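Long-range contact in putrescine aminotransferase (Halomonas elongata DSM 2581, PDB 6GWI), which probably transfers amino groups between amines such as putrescine and keto acceptors, using pyridoxal-5'-phosphate as cofactor, as in other class-III aminotransferases: residues A370-V382 / G416-R428. Sequence-based numbering, arbitrary orientation.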
loop_
_atom_site.group_PDB
_atom_site.type_symbol
_atom_site.label_atom_id
_atom_site.label_comp_id
_atom_site.label_asym_id
_atom_site.label_seq_id
_atom_site.Cartn_x
_atom_site.Cartn_y
_atom_site.Cartn_z
ATOM N N ALA B 370 23.044 26.680 -3.240
ATOM C CA ALA B 370 22.700 25.961 -2.022
ATOM C C ALA B 370 21.381 26.510 -1.501
ATOM O O ALA B 370 21.220 27.729 -1.381
ATOM C CB ALA B 370 23.792 26.100 -0.956
ATOM N N ARG B 371 20.435 25.617 -1.211
ATOM C CA ARG B 371 19.118 26.020 -0.742
ATOM C C ARG B 371 18.648 25.072 0.350
ATOM O O ARG B 371 18.954 23.877 0.331
ATOM C CB ARG B 371 18.095 26.039 -1.890
ATOM C CG ARG B 371 17.923 24.699 -2.594
ATOM C CD ARG B 371 16.784 24.742 -3.601
ATOM N NE ARG B 371 16.592 23.452 -4.255
ATOM C CZ ARG B 371 17.214 23.067 -5.367
ATOM N NH1 ARG B 371 18.075 23.876 -5.971
ATOM N NH2 ARG B 371 16.969 21.866 -5.878
ATOM N N SER B 372 17.888 25.609 1.298
ATOM C CA SER B 372 17.333 24.784 2.356
ATOM C C SER B 372 16.075 25.444 2.891
ATOM O O SER B 372 15.880 26.656 2.766
ATOM C CB SER B 372 18.344 24.552 3.487
ATOM O OG SER B 372 18.609 25.746 4.202
ATOM N N LEU B 373 15.215 24.621 3.481
ATOM C CA LEU B 373 14.015 25.083 4.166
ATOM C C LEU B 373 13.717 24.059 5.248
ATOM O O LEU B 373 13.615 22.864 4.952
ATOM C CB LEU B 373 12.836 25.226 3.203
ATOM C CG LEU B 373 11.499 25.639 3.825
ATOM C CD1 LEU B 373 11.621 26.961 4.574
ATOM C CD2 LEU B 373 10.414 25.727 2.762
ATOM N N GLY B 374 13.578 24.516 6.487
ATOM C CA GLY B 374 13.513 23.568 7.584
ATOM C C GLY B 374 14.733 22.671 7.547
ATOM O O GLY B 374 15.873 23.144 7.485
ATOM N N LEU B 375 14.514 21.358 7.583
ATOM C CA LEU B 375 15.596 20.385 7.462
ATOM C C LEU B 375 15.517 19.619 6.141
ATOM O O LEU B 375 15.725 18.406 6.089
ATOM C CB LEU B 375 15.598 19.431 8.654
ATOM C CG LEU B 375 16.054 20.073 9.972
ATOM C CD1 LEU B 375 15.867 19.119 11.141
ATOM C CD2 LEU B 375 17.508 20.547 9.905
ATOM N N MET B 376 15.226 20.337 5.059
ATOM C CA MET B 376 15.403 19.850 3.697
ATOM C C MET B 376 16.385 20.788 3.012
ATOM O O MET B 376 16.227 22.011 3.087
ATOM C CB MET B 376 14.081 19.815 2.925
ATOM C CG MET B 376 14.195 19.237 1.512
ATOM S SD MET B 376 12.672 19.347 0.539
ATOM C CE MET B 376 11.504 18.505 1.604
ATOM N N GLY B 377 17.390 20.226 2.347
ATOM C CA GLY B 377 18.399 21.034 1.697
ATOM C C GLY B 377 18.843 20.402 0.395
ATOM O O GLY B 377 18.678 19.202 0.168
ATOM N N ALA B 378 19.413 21.243 -0.466
ATOM C CA ALA B 378 19.902 20.784 -1.757
ATOM C C ALA B 378 21.095 21.620 -2.194
ATOM O O ALA B 378 21.218 22.794 -1.835
ATOM C CB ALA B 378 18.802 20.847 -2.824
ATOM N N LEU B 379 21.974 20.990 -2.973
ATOM C CA LEU B 379 23.071 21.662 -3.652
ATOM C C LEU B 379 22.969 21.411 -5.151
ATOM O O LEU B 379 22.573 20.322 -5.582
ATOM C CB LEU B 379 24.440 21.168 -3.174
ATOM C CG LEU B 379 24.756 21.165 -1.681
ATOM C CD1 LEU B 379 26.067 20.431 -1.443
ATOM C CD2 LEU B 379 24.821 22.583 -1.128
ATOM N N GLU B 380 23.330 22.418 -5.941
ATOM C CA GLU B 380 23.374 22.309 -7.396
ATOM C C GLU B 380 24.842 22.272 -7.807
ATOM O O GLU B 380 25.570 23.254 -7.621
ATOM C CB GLU B 380 22.647 23.475 -8.062
ATOM C CG GLU B 380 21.165 23.588 -7.722
ATOM C CD GLU B 380 20.328 22.471 -8.320
ATOM O OE1 GLU B 380 20.900 21.550 -8.938
ATOM O OE2 GLU B 380 19.089 22.518 -8.178
ATOM N N LEU B 381 25.278 21.142 -8.358
ATOM C CA LEU B 381 26.649 21.009 -8.829
ATOM C C LEU B 381 26.759 21.571 -10.242
ATOM O O LEU B 381 25.930 21.265 -11.107
ATOM C CB LEU B 381 27.084 19.545 -8.794
ATOM C CG LEU B 381 26.934 18.824 -7.450
ATOM C CD1 LEU B 381 27.544 17.429 -7.525
ATOM C CD2 LEU B 381 27.551 19.618 -6.307
ATOM N N VAL B 382 27.774 22.404 -10.471
ATOM C CA VAL B 382 28.015 23.010 -11.774
ATOM C C VAL B 382 29.496 22.905 -12.110
ATOM O O VAL B 382 30.353 22.854 -11.222
ATOM C CB VAL B 382 27.568 24.491 -11.828
ATOM C CG1 VAL B 382 26.089 24.621 -11.496
ATOM C CG2 VAL B 382 28.423 25.345 -10.894
ATOM N N GLY B 416 19.968 13.551 -10.531
ATOM C CA GLY B 416 20.857 14.102 -11.538
ATOM C C GLY B 416 22.073 14.706 -10.860
ATOM O O GLY B 416 22.802 14.031 -10.121
ATOM N N ASP B 417 22.290 16.004 -11.079
ATOM C CA ASP B 417 23.403 16.727 -10.476
ATOM C C ASP B 417 22.956 17.610 -9.314
ATOM O O ASP B 417 23.610 18.612 -9.001
ATOM C CB ASP B 417 24.121 17.560 -11.539
ATOM C CG ASP B 417 24.998 16.716 -12.455
ATOM O OD1 ASP B 417 25.178 15.511 -12.178
ATOM O OD2 ASP B 417 25.508 17.261 -13.457
ATOM N N THR B 418 21.845 17.256 -8.672
ATOM C CA THR B 418 21.360 17.923 -7.470
ATOM C C THR B 418 21.567 16.996 -6.278
ATOM O O THR B 418 21.081 15.861 -6.283
ATOM C CB THR B 418 19.880 18.290 -7.602
ATOM O OG1 THR B 418 19.684 19.074 -8.785
ATOM C CG2 THR B 418 19.402 19.071 -6.381
ATOM N N MET B 419 22.291 17.471 -5.270
ATOM C CA MET B 419 22.446 16.742 -4.018
ATOM C C MET B 419 21.331 17.158 -3.063
ATOM O O MET B 419 20.919 18.319 -3.056
ATOM C CB MET B 419 23.811 17.028 -3.392
ATOM C CG MET B 419 24.991 16.876 -4.351
ATOM S SD MET B 419 25.049 15.292 -5.214
ATOM C CE MET B 419 25.241 14.150 -3.848
ATOM N N ILE B 420 20.827 16.204 -2.277
ATOM C CA ILE B 420 19.699 16.456 -1.386
ATOM C C ILE B 420 19.957 15.822 -0.025
ATOM O O ILE B 420 20.578 14.759 0.079
ATOM C CB ILE B 420 18.366 15.931 -1.979
ATOM C CG1 ILE B 420 18.447 14.422 -2.230
ATOM C CG2 ILE B 420 18.023 16.676 -3.266
ATOM C CD1 ILE B 420 17.134 13.795 -2.653
ATOM N N ILE B 421 19.463 16.481 1.024
ATOM C CA ILE B 421 19.507 15.942 2.376
ATOM C C ILE B 421 18.143 16.140 3.024
ATOM O O ILE B 421 17.398 17.064 2.683
ATOM C CB ILE B 421 20.608 16.594 3.246
ATOM C CG1 ILE B 421 20.428 18.112 3.310
ATOM C CG2 ILE B 421 21.985 16.240 2.706
ATOM C CD1 ILE B 421 21.179 18.759 4.451
ATOM N N SER B 422 17.824 15.260 3.970
ATOM C CA SER B 422 16.577 15.291 4.725
ATOM C C SER B 422 16.811 14.559 6.043
ATOM O O SER B 422 16.262 13.469 6.253
ATOM C CB SER B 422 15.442 14.646 3.927
ATOM O OG SER B 422 14.249 14.572 4.690
ATOM N N PRO B 423 17.625 15.108 6.940
ATOM C CA PRO B 423 18.049 14.348 8.126
ATOM C C PRO B 423 16.929 14.231 9.141
ATOM O O PRO B 423 15.905 14.924 9.034
ATOM C CB PRO B 423 19.219 15.179 8.681
ATOM C CG PRO B 423 18.990 16.561 8.164
ATOM C CD PRO B 423 18.306 16.411 6.833
ATOM N N PRO B 424 17.077 13.353 10.134
ATOM C CA PRO B 424 16.079 13.289 11.207
ATOM C C PRO B 424 15.893 14.651 11.855
ATOM O O PRO B 424 16.829 15.445 11.965
ATOM C CB PRO B 424 16.671 12.267 12.185
ATOM C CG PRO B 424 17.517 11.385 11.313
ATOM C CD PRO B 424 18.103 12.302 10.272
ATOM N N LEU B 425 14.658 14.926 12.269
ATOM C CA LEU B 425 14.352 16.225 12.851
ATOM C C LEU B 425 14.953 16.398 14.238
ATOM O O LEU B 425 14.942 17.517 14.762
ATOM C CB LEU B 425 12.839 16.422 12.906
ATOM C CG LEU B 425 12.107 16.215 11.577
ATOM C CD1 LEU B 425 10.665 16.675 11.705
ATOM C CD2 LEU B 425 12.795 16.931 10.412
ATOM N N VAL B 426 15.481 15.329 14.834
ATOM C CA VAL B 426 16.138 15.404 16.132
ATOM C C VAL B 426 17.655 15.471 15.992
ATOM O O VAL B 426 18.376 15.265 16.973
ATOM C CB VAL B 426 15.727 14.225 17.029
ATOM C CG1 VAL B 426 14.220 14.227 17.244
ATOM C CG2 VAL B 426 16.194 12.900 16.434
ATOM N N ILE B 427 18.158 15.747 14.785
ATOM C CA ILE B 427 19.598 15.837 14.588
ATOM C C ILE B 427 20.153 16.939 15.476
ATOM O O ILE B 427 19.541 18.001 15.644
ATOM C CB ILE B 427 19.919 16.086 13.104
ATOM C CG1 ILE B 427 21.427 15.976 12.859
ATOM C CG2 ILE B 427 19.411 17.457 12.664
ATOM C CD1 ILE B 427 21.824 16.003 11.385
ATOM N N ARG B 428 21.325 16.693 16.047
ATOM C CA ARG B 428 21.954 17.676 16.911
ATOM C C ARG B 428 22.790 18.641 16.077
ATOM O O ARG B 428 23.160 18.359 14.935
ATOM C CB ARG B 428 22.846 16.999 17.953
ATOM C CG ARG B 428 22.110 16.369 19.123
ATOM C CD ARG B 428 23.100 15.778 20.116
ATOM N NE ARG B 428 22.692 15.986 21.503
ATOM C CZ ARG B 428 22.786 17.146 22.147
ATOM N NH1 ARG B 428 23.266 18.217 21.529
ATOM N NH2 ARG B 428 22.394 17.238 23.411
#
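Gly377 and Leu379 pair with Ile421 and Met419 as the hydrogen-bonded pairs of two antiparallel strands, 376-381 and 418-421, whose axes approach to 4.5 Å, and a bond from Leu381 N to Asp417 O (3.1 Å) extends the pairing. On the face carrying Ala378 and Ile420, Thr418 OG1 donates to Glu380 OE1 (2.8 Å) on the syn side of the carboxylate. The bend at chi2 of Glu380 (-69°) places its carboxylate over this face, with OE2 at Arg371 of the adjoining strand 367-373. Arg371 NH1, also paired with Glu369, reaches Glu380 OE2 at 2.8 Å, and NH2 makes a longer, more bent bond to the same oxygen. Ala378 CB lies against one face of the guanidinium, and Thr418 CG2 packs near NH2. Tyr184 and Arg390 also bind the carboxylate, so an alanine in place of Glu380 would probably leave two arginines without their shared countercharge and the Thr418 hydroxyl without its acceptor. On the opposite face, that of Leu379 and Met419, Met419 SD lies 4.0 Å from Leu381 CD1, while Ile421 CG1 lies over the Gly377 backbone. Beyond the strand, Leu375 CD1 meets Leu425 CD2, within the type I turn Pro424-Ile427, at 3.8 Å. Helices 342-359 and 429-450 cover the Leu379 and Ile421 face and Trp57 packs on Met376 and Ile420; this four-stranded antiparallel sheet probably belongs to the small C-terminal domain of fold-type I aminotransferases.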